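Local coordinates for Non-structural protein 5 (Modoc virus, PDB 2WA2), which probably methylates the cap of viral RNA, at guanine N7 and ribose 2'-O, through its methyltransferase domain with S-adenosylmethionine as the methyl donor, at residues 112-116 with 117-121; 138-141 with 142-145; 168-171 with 172-176. The protein carries 4 engineered substitutions. One frame throughout, in Å; residues are numbered along the deposited sequence.

Interaction 1: residues 112-116 with 117-121; sequences YTLGT and SGHEK. With SAM (S-adenosylmethionine), chain C.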
ATOM      1  N   TYR A 112      -7.896  -4.202  11.166  1.00 14.58           N
ATOM      2  CA  TYR A 112      -8.981  -5.003  10.586  1.00 14.56           C
ATOM      3  C   TYR A 112      -8.476  -5.860   9.439  1.00 14.57           C
ATOM      4  O   TYR A 112      -7.718  -5.380   8.589  1.00 13.73           O
ATOM      5  CB  TYR A 112     -10.119  -4.077  10.093  1.00 13.93           C
ATOM      6  CG  TYR A 112     -10.692  -3.227  11.192  1.00 14.88           C
ATOM      7  CD1 TYR A 112     -11.728  -3.709  12.002  1.00 16.69           C
ATOM      8  CD2 TYR A 112     -10.175  -1.949  11.459  1.00 15.21           C
ATOM      9  CE1 TYR A 112     -12.246  -2.924  13.043  1.00 18.88           C
ATOM     10  CE2 TYR A 112     -10.697  -1.146  12.502  1.00 15.95           C
ATOM     11  CZ  TYR A 112     -11.717  -1.649  13.278  1.00 15.99           C
ATOM     12  OH  TYR A 112     -12.242  -0.888  14.305  1.00 20.01           O
ATOM     13  N   THR A 113      -8.896  -7.129   9.399  1.00 13.51           N
ATOM     14  CA  THR A 113      -8.518  -7.972   8.272  1.00 14.76           C
ATOM     15  C   THR A 113      -9.515  -9.121   8.082  1.00 15.60           C
ATOM     16  O   THR A 113     -10.264  -9.469   9.009  1.00 15.01           O
ATOM     17  CB  THR A 113      -7.047  -8.465   8.425  1.00 15.00           C
ATOM     18  OG1 THR A 113      -6.493  -8.769   7.135  1.00 14.88           O
ATOM     19  CG2 THR A 113      -6.927  -9.634   9.407  1.00 14.06           C
ATOM     20  N   LEU A 114      -9.555  -9.665   6.875  1.00 15.67           N
ATOM     21  CA  LEU A 114     -10.464 -10.756   6.543  1.00 17.19           C
ATOM     22  C   LEU A 114     -10.192 -11.986   7.417  1.00 18.52           C
ATOM     23  O   LEU A 114     -11.089 -12.471   8.090  1.00 18.21           O
ATOM     24  CB  LEU A 114     -10.300 -11.146   5.092  1.00 17.23           C
ATOM     25  CG  LEU A 114     -11.205 -10.580   4.016  1.00 20.37           C
ATOM     26  CD1 LEU A 114     -10.913 -11.411   2.786  1.00 22.93           C
ATOM     27  CD2 LEU A 114     -12.696 -10.677   4.381  1.00 16.43           C
ATOM     28  N   GLY A 115      -8.956 -12.495   7.375  1.00 18.98           N
ATOM     29  CA  GLY A 115      -8.519 -13.556   8.281  1.00 20.99           C
ATOM     30  C   GLY A 115      -9.287 -14.847   8.046  1.00 21.84           C
ATOM     31  O   GLY A 115      -9.286 -15.729   8.896  1.00 23.59           O
ATOM     32  N   THR A 116      -9.955 -14.941   6.903  1.00 23.33           N
ATOM     33  CA  THR A 116     -10.720 -16.138   6.558  1.00 24.90           C
ATOM     34  C   THR A 116      -9.782 -17.159   5.925  1.00 26.46           C
ATOM     35  O   THR A 116      -8.592 -16.902   5.825  1.00 26.39           O
ATOM     36  CB  THR A 116     -11.901 -15.831   5.644  1.00 24.81           C
ATOM     37  OG1 THR A 116     -11.452 -15.110   4.505  1.00 25.12           O
ATOM     38  CG2 THR A 116     -12.980 -15.007   6.378  1.00 25.55           C
ATOM     39  N   SER A 117     -10.309 -18.314   5.511  1.00 27.90           N
ATOM     40  CA  SER A 117      -9.472 -19.355   4.927  1.00 29.17           C
ATOM     41  C   SER A 117      -8.489 -18.869   3.875  1.00 28.98           C
ATOM     42  O   SER A 117      -8.879 -18.304   2.840  1.00 29.13           O
ATOM     43  CB  SER A 117     -10.308 -20.515   4.381  1.00 29.56           C
ATOM     44  OG  SER A 117     -10.274 -21.578   5.311  1.00 33.96           O
ATOM     45  N   GLY A 118      -7.212 -19.104   4.170  1.00 29.10           N
ATOM     46  CA  GLY A 118      -6.112 -18.775   3.258  1.00 29.76           C
ATOM     47  C   GLY A 118      -5.784 -17.290   3.240  1.00 29.91           C
ATOM     48  O   GLY A 118      -5.185 -16.786   2.276  1.00 30.44           O
ATOM     49  N   HIS A 119      -6.207 -16.586   4.293  1.00 29.13           N
ATOM     50  CA  HIS A 119      -5.862 -15.175   4.480  1.00 28.37           C
ATOM     51  C   HIS A 119      -5.142 -15.048   5.804  1.00 27.77           C
ATOM     52  O   HIS A 119      -5.510 -15.701   6.789  1.00 27.58           O
ATOM     53  CB  HIS A 119      -7.106 -14.291   4.519  1.00 27.75           C
ATOM     54  CG  HIS A 119      -7.752 -14.071   3.188  1.00 28.72           C
ATOM     55  ND1 HIS A 119      -7.565 -12.919   2.454  1.00 29.36           N
ATOM     56  CD2 HIS A 119      -8.624 -14.830   2.483  1.00 28.40           C
ATOM     57  CE1 HIS A 119      -8.271 -12.992   1.338  1.00 32.20           C
ATOM     58  NE2 HIS A 119      -8.930 -14.139   1.335  1.00 29.99           N
ATOM     59  N   GLU A 120      -4.119 -14.205   5.836  1.00 27.52           N
ATOM     60  CA  GLU A 120      -3.331 -13.993   7.044  1.00 28.05           C
ATOM     61  C   GLU A 120      -4.189 -13.509   8.206  1.00 27.16           C
ATOM     62  O   GLU A 120      -5.011 -12.618   8.037  1.00 26.25           O
ATOM     63  CB  GLU A 120      -2.214 -12.966   6.798  1.00 28.43           C
ATOM     64  CG  GLU A 120      -1.222 -13.331   5.707  1.00 33.24           C
ATOM     65  CD  GLU A 120      -0.548 -14.663   5.964  1.00 40.03           C
ATOM     66  OE1 GLU A 120      -0.212 -14.941   7.141  1.00 43.06           O
ATOM     67  OE2 GLU A 120      -0.360 -15.436   4.988  1.00 43.36           O
ATOM     68  N   LYS A 121      -3.967 -14.104   9.374  1.00 27.15           N
ATOM     69  CA  LYS A 121      -4.607 -13.685  10.623  1.00 27.98           C
ATOM     70  C   LYS A 121      -3.584 -12.903  11.443  1.00 28.32           C
ATOM     71  O   LYS A 121      -2.386 -13.152  11.328  1.00 26.96           O
ATOM     72  CB  LYS A 121      -5.079 -14.904  11.428  1.00 28.12           C
ATOM     73  CG  LYS A 121      -6.213 -15.675  10.801  1.00 30.22           C
ATOM     74  CD  LYS A 121      -6.399 -17.036  11.452  1.00 32.82           C
ATOM     75  CE  LYS A 121      -7.223 -17.931  10.549  1.00 34.73           C
ATOM     76  NZ  LYS A 121      -6.746 -17.910   9.115  1.00 35.73           N
TER
HETATM   77  N   SAM C1248       0.524  -4.453   6.149  1.00 23.39           N
HETATM   78  CA  SAM C1248       0.526  -5.945   6.307  1.00 24.29           C
HETATM   79  C   SAM C1248       1.598  -6.373   7.314  1.00 24.97           C
HETATM   80  O   SAM C1248       2.465  -5.559   7.652  1.00 25.38           O
HETATM   81  OXT SAM C1248       1.652  -7.517   7.803  1.00 24.87           O
HETATM   82  CB  SAM C1248       0.783  -6.623   4.961  1.00 23.99           C
HETATM   83  CG  SAM C1248      -0.379  -6.503   3.983  1.00 24.34           C
HETATM   84  SD  SAM C1248      -1.538  -7.834   4.341  1.00 25.31           S
HETATM   85  CE  SAM C1248      -0.791  -9.137   3.308  1.00 27.50           C
HETATM   86  C5' SAM C1248      -2.937  -7.447   3.269  1.00 20.87           C
HETATM   87  C4' SAM C1248      -4.152  -8.123   3.904  1.00 16.88           C
HETATM   88  O4' SAM C1248      -5.361  -7.540   3.491  1.00 16.45           O
HETATM   89  C3' SAM C1248      -4.245  -9.596   3.515  1.00 16.66           C
HETATM   90  O3' SAM C1248      -3.898 -10.349   4.651  1.00 16.66           O
HETATM   91  C2' SAM C1248      -5.700  -9.829   3.147  1.00 17.71           C
HETATM   92  O2' SAM C1248      -6.197 -10.946   3.842  1.00 16.23           O
HETATM   93  C1' SAM C1248      -6.359  -8.533   3.627  1.00 14.08           C
HETATM   94  N9  SAM C1248      -7.555  -8.184   2.868  1.00 14.87           N
HETATM   95  C8  SAM C1248      -7.717  -8.257   1.504  1.00 13.87           C
HETATM   96  N7  SAM C1248      -8.947  -7.833   1.193  1.00 13.27           N
HETATM   97  C5  SAM C1248      -9.566  -7.505   2.360  1.00 13.91           C
HETATM   98  C6  SAM C1248     -10.844  -7.017   2.637  1.00 12.88           C
HETATM   99  N6  SAM C1248     -11.736  -6.809   1.686  1.00 14.54           N
HETATM  100  N1  SAM C1248     -11.175  -6.742   3.951  1.00 13.45           N
HETATM  101  C2  SAM C1248     -10.284  -6.963   4.967  1.00 12.12           C
HETATM  102  N3  SAM C1248      -9.016  -7.447   4.717  1.00 13.47           N
HETATM  103  C4  SAM C1248      -8.693  -7.716   3.414  1.00 13.37           C
HETATM  104  O   HOH W   1      -6.513 -11.279   6.304  1.00 13.24           O
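In the S-adenosylmethionine pocket, the loop leaving strand 106-112 folds back so that Leu114 and His119 meet beside the ribose and adenine. Methyl CD1 of Leu114 sits over one face of the His119 imidazole, displaced toward its rim; at 3.6 Å from the ring centroid and 21° off the ring normal, this is a CH-pi contact. The same side chain also faces the ligand, since Leu114 CG lies 3.8 Å from SAM N1, and it therefore fills the angle between imidazole and adenine.

The ring presents its edge to the ribose: His119 ND1 is hydrogen-bonded to SAM O2' at 2.8 Å, nearly straight at 157°. With CG anti to the carbonyl carbon (chi1 -74°), the imidazole runs alongside Thr116, whose OG1 approaches His119 CD2 obliquely at 3.5 Å. The backbone supports this placement through a type II beta turn from Thr116 to His119. His119 N donates to Thr116 O at 2.9 Å, and Gly118 occupies the third position with the positive phi that such a turn favours.

A single water joins both limbs of the loop to the ligand. It accepts from Gly115 N (2.9 Å) and donates to Glu120 O (2.7 Å); Thr113 OG1, SAM O2' and the more distant SAM O3' also lie within hydrogen-bonding distance of it, with the direction undecided. Farther out, Lys121 NZ makes weak bonds to the carbonyls of Gly115 and His119, while the Glu120 carboxylate pairs with Arg93 in a salt bridge. A ribose held by the loop after the second strand, next to the adenine, is characteristic of the Rossmann-like fold of S-adenosylmethionine-dependent methyltransferases.

Interaction 2: residues 138-141 with 142-145; sequences KVDV and TKME. Engineered in segment 142-145: Thr142 (natural residue Arg). With SAM (S-adenosylmethionine), chain C.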
ATOM      1  N   LYS A 138     -12.061 -11.344  10.615  1.00 15.36           N
ATOM      2  CA  LYS A 138     -13.381 -11.642  10.099  1.00 14.98           C
ATOM      3  C   LYS A 138     -14.186 -10.374   9.822  1.00 14.19           C
ATOM      4  O   LYS A 138     -15.356 -10.252  10.215  1.00 13.99           O
ATOM      5  CB  LYS A 138     -14.136 -12.594  11.061  1.00 15.21           C
ATOM      6  CG  LYS A 138     -13.262 -13.701  11.595  1.00 17.11           C
ATOM      7  CD  LYS A 138     -12.921 -14.698  10.554  1.00 19.74           C
ATOM      8  CE  LYS A 138     -12.171 -15.887  11.209  1.00 24.82           C
ATOM      9  NZ  LYS A 138     -11.646 -16.760  10.127  1.00 26.27           N
ATOM     10  N   VAL A 139     -13.541  -9.437   9.123  1.00 13.39           N
ATOM     11  CA  VAL A 139     -14.161  -8.187   8.682  1.00 13.42           C
ATOM     12  C   VAL A 139     -13.713  -7.917   7.250  1.00 13.03           C
ATOM     13  O   VAL A 139     -12.495  -7.986   6.944  1.00 14.16           O
ATOM     14  CB  VAL A 139     -13.739  -6.966   9.590  1.00 13.62           C
ATOM     15  CG1 VAL A 139     -14.235  -5.677   9.004  1.00 15.26           C
ATOM     16  CG2 VAL A 139     -14.313  -7.110  10.993  1.00 13.54           C
ATOM     17  N   ASP A 140     -14.693  -7.644   6.398  1.00 12.27           N
ATOM     18  CA  ASP A 140     -14.464  -7.207   5.026  1.00 12.26           C
ATOM     19  C   ASP A 140     -14.438  -5.677   5.095  1.00 13.00           C
ATOM     20  O   ASP A 140     -15.483  -5.023   5.255  1.00 12.16           O
ATOM     21  CB  ASP A 140     -15.586  -7.684   4.113  1.00 12.04           C
ATOM     22  CG  ASP A 140     -15.398  -7.245   2.656  1.00 12.34           C
ATOM     23  OD1 ASP A 140     -14.478  -6.415   2.357  1.00 12.43           O
ATOM     24  OD2 ASP A 140     -16.178  -7.738   1.817  1.00 13.08           O
ATOM     25  N   VAL A 141     -13.249  -5.112   4.953  1.00 12.95           N
ATOM     26  CA  VAL A 141     -13.105  -3.665   5.132  1.00 15.00           C
ATOM     27  C   VAL A 141     -13.763  -2.883   4.016  1.00 14.77           C
ATOM     28  O   VAL A 141     -14.101  -1.730   4.216  1.00 15.78           O
ATOM     29  CB  VAL A 141     -11.632  -3.192   5.330  1.00 15.98           C
ATOM     30  CG1 VAL A 141     -10.958  -3.910   6.520  1.00 16.53           C
ATOM     31  CG2 VAL A 141     -10.856  -3.327   4.046  1.00 15.42           C
ATOM     32  N   THR A 142     -13.974  -3.491   2.849  1.00 15.52           N
ATOM     33  CA  THR A 142     -14.684  -2.800   1.780  1.00 16.31           C
ATOM     34  C   THR A 142     -16.154  -2.506   2.127  1.00 17.45           C
ATOM     35  O   THR A 142     -16.817  -1.733   1.411  1.00 17.47           O
ATOM     36  CB  THR A 142     -14.637  -3.541   0.411  1.00 16.21           C
ATOM     37  OG1 THR A 142     -15.474  -4.699   0.474  1.00 17.52           O
ATOM     38  CG2 THR A 142     -13.195  -3.928   0.011  1.00 16.22           C
ATOM     39  N   LYS A 143     -16.647  -3.115   3.209  1.00 18.57           N
ATOM     40  CA  LYS A 143     -18.034  -2.980   3.637  1.00 20.41           C
ATOM     41  C   LYS A 143     -18.150  -2.349   5.030  1.00 21.16           C
ATOM     42  O   LYS A 143     -19.204  -2.386   5.657  1.00 20.83           O
ATOM     43  CB  LYS A 143     -18.731  -4.359   3.617  1.00 20.53           C
ATOM     44  CG  LYS A 143     -18.607  -5.154   2.292  1.00 21.76           C
ATOM     45  CD  LYS A 143     -19.561  -4.635   1.221  1.00 26.27           C
ATOM     46  CE  LYS A 143     -19.269  -5.255  -0.136  1.00 28.22           C
ATOM     47  NZ  LYS A 143     -18.176  -4.494  -0.793  1.00 28.56           N
ATOM     48  N   MET A 144     -17.067  -1.784   5.536  1.00 22.15           N
ATOM     49  CA  MET A 144     -17.087  -1.189   6.866  1.00 23.88           C
ATOM     50  C   MET A 144     -17.427   0.296   6.772  1.00 23.37           C
ATOM     51  O   MET A 144     -16.988   1.022   5.867  1.00 22.18           O
ATOM     52  CB  MET A 144     -15.735  -1.404   7.546  1.00 23.82           C
ATOM     53  CG  MET A 144     -15.665  -1.359   9.102  1.00 26.41           C
ATOM     54  SD  MET A 144     -13.912  -1.336   9.638  1.00 30.79           S
ATOM     55  CE  MET A 144     -13.283  -2.239   8.301  1.00 22.06           C
ATOM     56  N   GLU A 145     -18.240   0.728   7.714  1.00 23.01           N
ATOM     57  CA  GLU A 145     -18.553   2.120   7.905  1.00 23.69           C
ATOM     58  C   GLU A 145     -17.285   2.867   8.368  1.00 22.41           C
ATOM     59  O   GLU A 145     -16.654   2.474   9.364  1.00 22.06           O
ATOM     60  CB  GLU A 145     -19.672   2.195   8.961  1.00 24.49           C
ATOM     61  CG  GLU A 145     -19.986   3.581   9.492  1.00 28.85           C
ATOM     62  CD  GLU A 145     -20.930   4.347   8.600  1.00 32.75           C
ATOM     63  OE1 GLU A 145     -21.400   5.417   9.041  1.00 37.24           O
ATOM     64  OE2 GLU A 145     -21.196   3.904   7.462  1.00 32.53           O
TER
HETATM   65  N   SAM C1248       0.524  -4.453   6.149  1.00 23.39           N
HETATM   66  CA  SAM C1248       0.526  -5.945   6.307  1.00 24.29           C
HETATM   67  C   SAM C1248       1.598  -6.373   7.314  1.00 24.97           C
HETATM   68  O   SAM C1248       2.465  -5.559   7.652  1.00 25.38           O
HETATM   69  OXT SAM C1248       1.652  -7.517   7.803  1.00 24.87           O
HETATM   70  CB  SAM C1248       0.783  -6.623   4.961  1.00 23.99           C
HETATM   71  CG  SAM C1248      -0.379  -6.503   3.983  1.00 24.34           C
HETATM   72  SD  SAM C1248      -1.538  -7.834   4.341  1.00 25.31           S
HETATM   73  CE  SAM C1248      -0.791  -9.137   3.308  1.00 27.50           C
HETATM   74  C5' SAM C1248      -2.937  -7.447   3.269  1.00 20.87           C
HETATM   75  C4' SAM C1248      -4.152  -8.123   3.904  1.00 16.88           C
HETATM   76  O4' SAM C1248      -5.361  -7.540   3.491  1.00 16.45           O
HETATM   77  C3' SAM C1248      -4.245  -9.596   3.515  1.00 16.66           C
HETATM   78  O3' SAM C1248      -3.898 -10.349   4.651  1.00 16.66           O
HETATM   79  C2' SAM C1248      -5.700  -9.829   3.147  1.00 17.71           C
HETATM   80  O2' SAM C1248      -6.197 -10.946   3.842  1.00 16.23           O
HETATM   81  C1' SAM C1248      -6.359  -8.533   3.627  1.00 14.08           C
HETATM   82  N9  SAM C1248      -7.555  -8.184   2.868  1.00 14.87           N
HETATM   83  C8  SAM C1248      -7.717  -8.257   1.504  1.00 13.87           C
HETATM   84  N7  SAM C1248      -8.947  -7.833   1.193  1.00 13.27           N
HETATM   85  C5  SAM C1248      -9.566  -7.505   2.360  1.00 13.91           C
HETATM   86  C6  SAM C1248     -10.844  -7.017   2.637  1.00 12.88           C
HETATM   87  N6  SAM C1248     -11.736  -6.809   1.686  1.00 14.54           N
HETATM   88  N1  SAM C1248     -11.175  -6.742   3.951  1.00 13.45           N
HETATM   89  C2  SAM C1248     -10.284  -6.963   4.967  1.00 12.12           C
HETATM   90  N3  SAM C1248      -9.016  -7.447   4.717  1.00 13.47           N
HETATM   91  C4  SAM C1248      -8.693  -7.716   3.414  1.00 13.37           C
HETATM   92  O   HOH W   2     -14.854   0.965   4.428  1.00 21.30           O
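The Asp140 carboxylate is met over one face by two groups of Thr142, an engineered residue (arginine in the natural sequence), and over the opposite face by the adenine amino group. Thr142 OG1 donates to Asp140 OD1 at 2.7 Å, 37° out of the carboxylate plane, and the Thr142 backbone N reaches the same oxygen from the same face at 3.0 Å. From the other side comes SAM N6, 2.9 Å from Asp140 OD1. Three bonds thus grip one oxygen from both sides, which probably favours the ionised carboxylate and fixes its rotation. CG of Asp140 stands anti to the backbone N (chi1 180°), which carries OD1 forward to Thr142 and closes an Asx turn.

Beside N6, the ring nitrogen SAM N1 accepts from Val141 N at 2.8 Å. Recognition of adenine by an acidic side chain and the next backbone N-H, just after the third strand, is a familiar feature of Rossmann-like methyltransferases. The backbone then winds through a short 3-10 turn: Lys143 N donates to Asp140 O and Met144 N to Val141 O. Lys143, bent at chi2, crosses the Asp140 side chain at an oblique angle, with Lys143 CG 3.6 Å from Asp140 OD2, while its NZ donates to Thr142 OG1.

On the apolar side, Met144 curls at its last torsion (chi3 -30°) to bring CE against Val141 CG1 at 3.4 Å, tighter than usual van der Waals contact. Met144 CE also touches Val139 CG1 at 3.6 Å, the two side chains crossing at about a right angle. Tyr112 and Leu89 pack against both Val141 and Met144.

Interaction 3: residues 168-171 with 172-176; sequences SRTL and TVLNV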
ATOM      1  N   SER A 168      -8.803  -3.805 -11.040  1.00 14.03           N
ATOM      2  CA  SER A 168     -10.136  -3.832 -10.414  1.00 14.51           C
ATOM      3  C   SER A 168     -10.041  -3.817  -8.899  1.00 13.10           C
ATOM      4  O   SER A 168     -10.774  -3.079  -8.228  1.00 13.33           O
ATOM      5  CB  SER A 168     -10.906  -5.095 -10.870  1.00 15.30           C
ATOM      6  OG  SER A 168     -11.351  -4.863 -12.187  1.00 22.67           O
ATOM      7  N   ARG A 169      -9.136  -4.627  -8.344  1.00 12.59           N
ATOM      8  CA  ARG A 169      -8.958  -4.641  -6.895  1.00 12.79           C
ATOM      9  C   ARG A 169      -8.414  -3.322  -6.376  1.00 12.50           C
ATOM     10  O   ARG A 169      -8.800  -2.865  -5.298  1.00 13.10           O
ATOM     11  CB  ARG A 169      -7.996  -5.750  -6.472  1.00 13.36           C
ATOM     12  CG  ARG A 169      -8.457  -7.120  -6.884  1.00 11.85           C
ATOM     13  CD  ARG A 169      -7.373  -8.092  -6.602  1.00 16.38           C
ATOM     14  NE  ARG A 169      -7.831  -9.438  -6.918  1.00 19.64           N
ATOM     15  CZ  ARG A 169      -7.087 -10.535  -6.821  1.00 21.06           C
ATOM     16  NH1 ARG A 169      -5.826 -10.484  -6.384  1.00 20.04           N
ATOM     17  NH2 ARG A 169      -7.627 -11.700  -7.157  1.00 19.40           N
ATOM     18  N   THR A 170      -7.508  -2.713  -7.147  1.00 12.18           N
ATOM     19  CA  THR A 170      -6.940  -1.417  -6.781  1.00 11.96           C
ATOM     20  C   THR A 170      -8.029  -0.354  -6.721  1.00 12.44           C
ATOM     21  O   THR A 170      -8.095   0.409  -5.767  1.00 11.86           O
ATOM     22  CB  THR A 170      -5.829  -1.012  -7.755  1.00 12.37           C
ATOM     23  OG1 THR A 170      -4.780  -1.992  -7.673  1.00 11.31           O
ATOM     24  CG2 THR A 170      -5.215   0.371  -7.355  1.00 11.30           C
ATOM     25  N   LEU A 171      -8.868  -0.319  -7.757  1.00 13.43           N
ATOM     26  CA  LEU A 171      -9.995   0.617  -7.810  1.00 14.37           C
ATOM     27  C   LEU A 171     -10.920   0.465  -6.631  1.00 13.77           C
ATOM     28  O   LEU A 171     -11.369   1.462  -6.058  1.00 13.75           O
ATOM     29  CB  LEU A 171     -10.755   0.479  -9.122  1.00 15.13           C
ATOM     30  CG  LEU A 171     -10.102   1.050 -10.372  1.00 17.81           C
ATOM     31  CD1 LEU A 171     -11.083   0.937 -11.504  1.00 21.53           C
ATOM     32  CD2 LEU A 171      -9.614   2.550 -10.185  1.00 19.05           C
ATOM     33  N   THR A 172     -11.221  -0.784  -6.266  1.00 13.51           N
ATOM     34  CA  THR A 172     -12.047  -1.040  -5.107  1.00 14.19           C
ATOM     35  C   THR A 172     -11.463  -0.462  -3.831  1.00 14.28           C
ATOM     36  O   THR A 172     -12.172   0.173  -3.069  1.00 14.87           O
ATOM     37  CB  THR A 172     -12.304  -2.564  -4.937  1.00 13.60           C
ATOM     38  OG1 THR A 172     -13.075  -3.007  -6.057  1.00 15.51           O
ATOM     39  CG2 THR A 172     -13.084  -2.843  -3.655  1.00 15.23           C
ATOM     40  N   VAL A 173     -10.175  -0.693  -3.599  1.00 13.99           N
ATOM     41  CA  VAL A 173      -9.476  -0.110  -2.431  1.00 14.86           C
ATOM     42  C   VAL A 173      -9.543   1.423  -2.435  1.00 13.68           C
ATOM     43  O   VAL A 173      -9.894   2.034  -1.424  1.00 13.52           O
ATOM     44  CB  VAL A 173      -8.016  -0.584  -2.355  1.00 15.22           C
ATOM     45  CG1 VAL A 173      -7.211   0.167  -1.294  1.00 17.90           C
ATOM     46  CG2 VAL A 173      -7.964  -2.094  -2.082  1.00 15.26           C
ATOM     47  N   LEU A 174      -9.196   2.034  -3.564  1.00 13.50           N
ATOM     48  CA  LEU A 174      -9.219   3.497  -3.663  1.00 12.21           C
ATOM     49  C   LEU A 174     -10.617   4.085  -3.378  1.00 12.59           C
ATOM     50  O   LEU A 174     -10.729   5.082  -2.662  1.00 11.07           O
ATOM     51  CB  LEU A 174      -8.697   3.948  -5.023  1.00 12.60           C
ATOM     52  CG  LEU A 174      -7.197   3.611  -5.244  1.00 12.41           C
ATOM     53  CD1 LEU A 174      -6.712   4.158  -6.573  1.00 13.63           C
ATOM     54  CD2 LEU A 174      -6.272   4.095  -4.069  1.00 14.26           C
ATOM     55  N   ASN A 175     -11.655   3.468  -3.940  1.00 12.38           N
ATOM     56  CA  ASN A 175     -13.032   3.882  -3.659  1.00 15.19           C
ATOM     57  C   ASN A 175     -13.371   3.791  -2.148  1.00 14.82           C
ATOM     58  O   ASN A 175     -13.975   4.707  -1.565  1.00 14.71           O
ATOM     59  CB  ASN A 175     -14.024   3.108  -4.540  1.00 16.80           C
ATOM     60  CG  ASN A 175     -15.437   3.598  -4.379  1.00 23.79           C
ATOM     61  OD1 ASN A 175     -16.285   2.881  -3.855  1.00 32.27           O
ATOM     62  ND2 ASN A 175     -15.694   4.860  -4.769  1.00 27.53           N
ATOM     63  N   VAL A 176     -12.945   2.710  -1.505  1.00 15.55           N
ATOM     64  CA  VAL A 176     -13.156   2.542  -0.064  1.00 15.07           C
ATOM     65  C   VAL A 176     -12.389   3.615   0.728  1.00 15.16           C
ATOM     66  O   VAL A 176     -12.949   4.316   1.597  1.00 14.68           O
ATOM     67  CB  VAL A 176     -12.748   1.124   0.385  1.00 16.81           C
ATOM     68  CG1 VAL A 176     -12.753   1.015   1.899  1.00 16.83           C
ATOM     69  CG2 VAL A 176     -13.674   0.091  -0.279  1.00 17.91           C
TER
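This is a turn-to-turn contact inside helix 163-183, the crossover helix of the beta-alpha-beta unit formed with strands 151-154 and 188-193. Four successive i to i+4 backbone hydrogen bonds define it. Thr172 N, Val173 N, Leu174 N and Asn175 N donate to the carbonyls of Ser168, Arg169, Thr170 and Leu171, and the angles at hydrogen of 160° to 171° mark a regular alpha helix; Leu174 N to Thr170 O is 3.0 Å.

Side chains add little across the turn. Thr170 and Leu174 lie side by side and point the same way, with Thr170 CG2 4.1 Å from Leu174 CD1. CG2 reaches that position because it is anti to the backbone N, leaving OG1 to bond back to Glu166 O and to Asn195 N. Val173 CG2 rests 3.4 Å from Arg169 O. Thr172 OG1 comes within 3.2 Å of Ser168 O.

The helix is packed on several sides: Thr170 and Val173 meet strand 188-193 at Val193 and Val191, Thr170, Leu171 and Leu174 touch helix 199-212, and Thr172 reaches Thr142 in the loop before strand 151-154.

In the fold
The three contacts follow in series along the chain, all within its FtsJ-like methyltransferase region. Interactions 1 and 2 occupy successive loops, after strands 106-112 and 133-136, which are neighbours in the parallel part of the sheet. Their centres are 12 Å apart, and they are joined by probable hydrogen bonds from Lys138 to the backbone of Leu114 and Gly115. Both touch SAM, and so hold ribose and adenine in one pocket. Interaction 3, in helix 163-183, has its centre 13 Å from that of interaction 2 and packs against it through Thr172 and Val176; from interaction 1 it stays about 8 Å away at the nearest atoms. The adenine-binding loop thus touches both the ribose-binding loop and this helix, which do not touch each other.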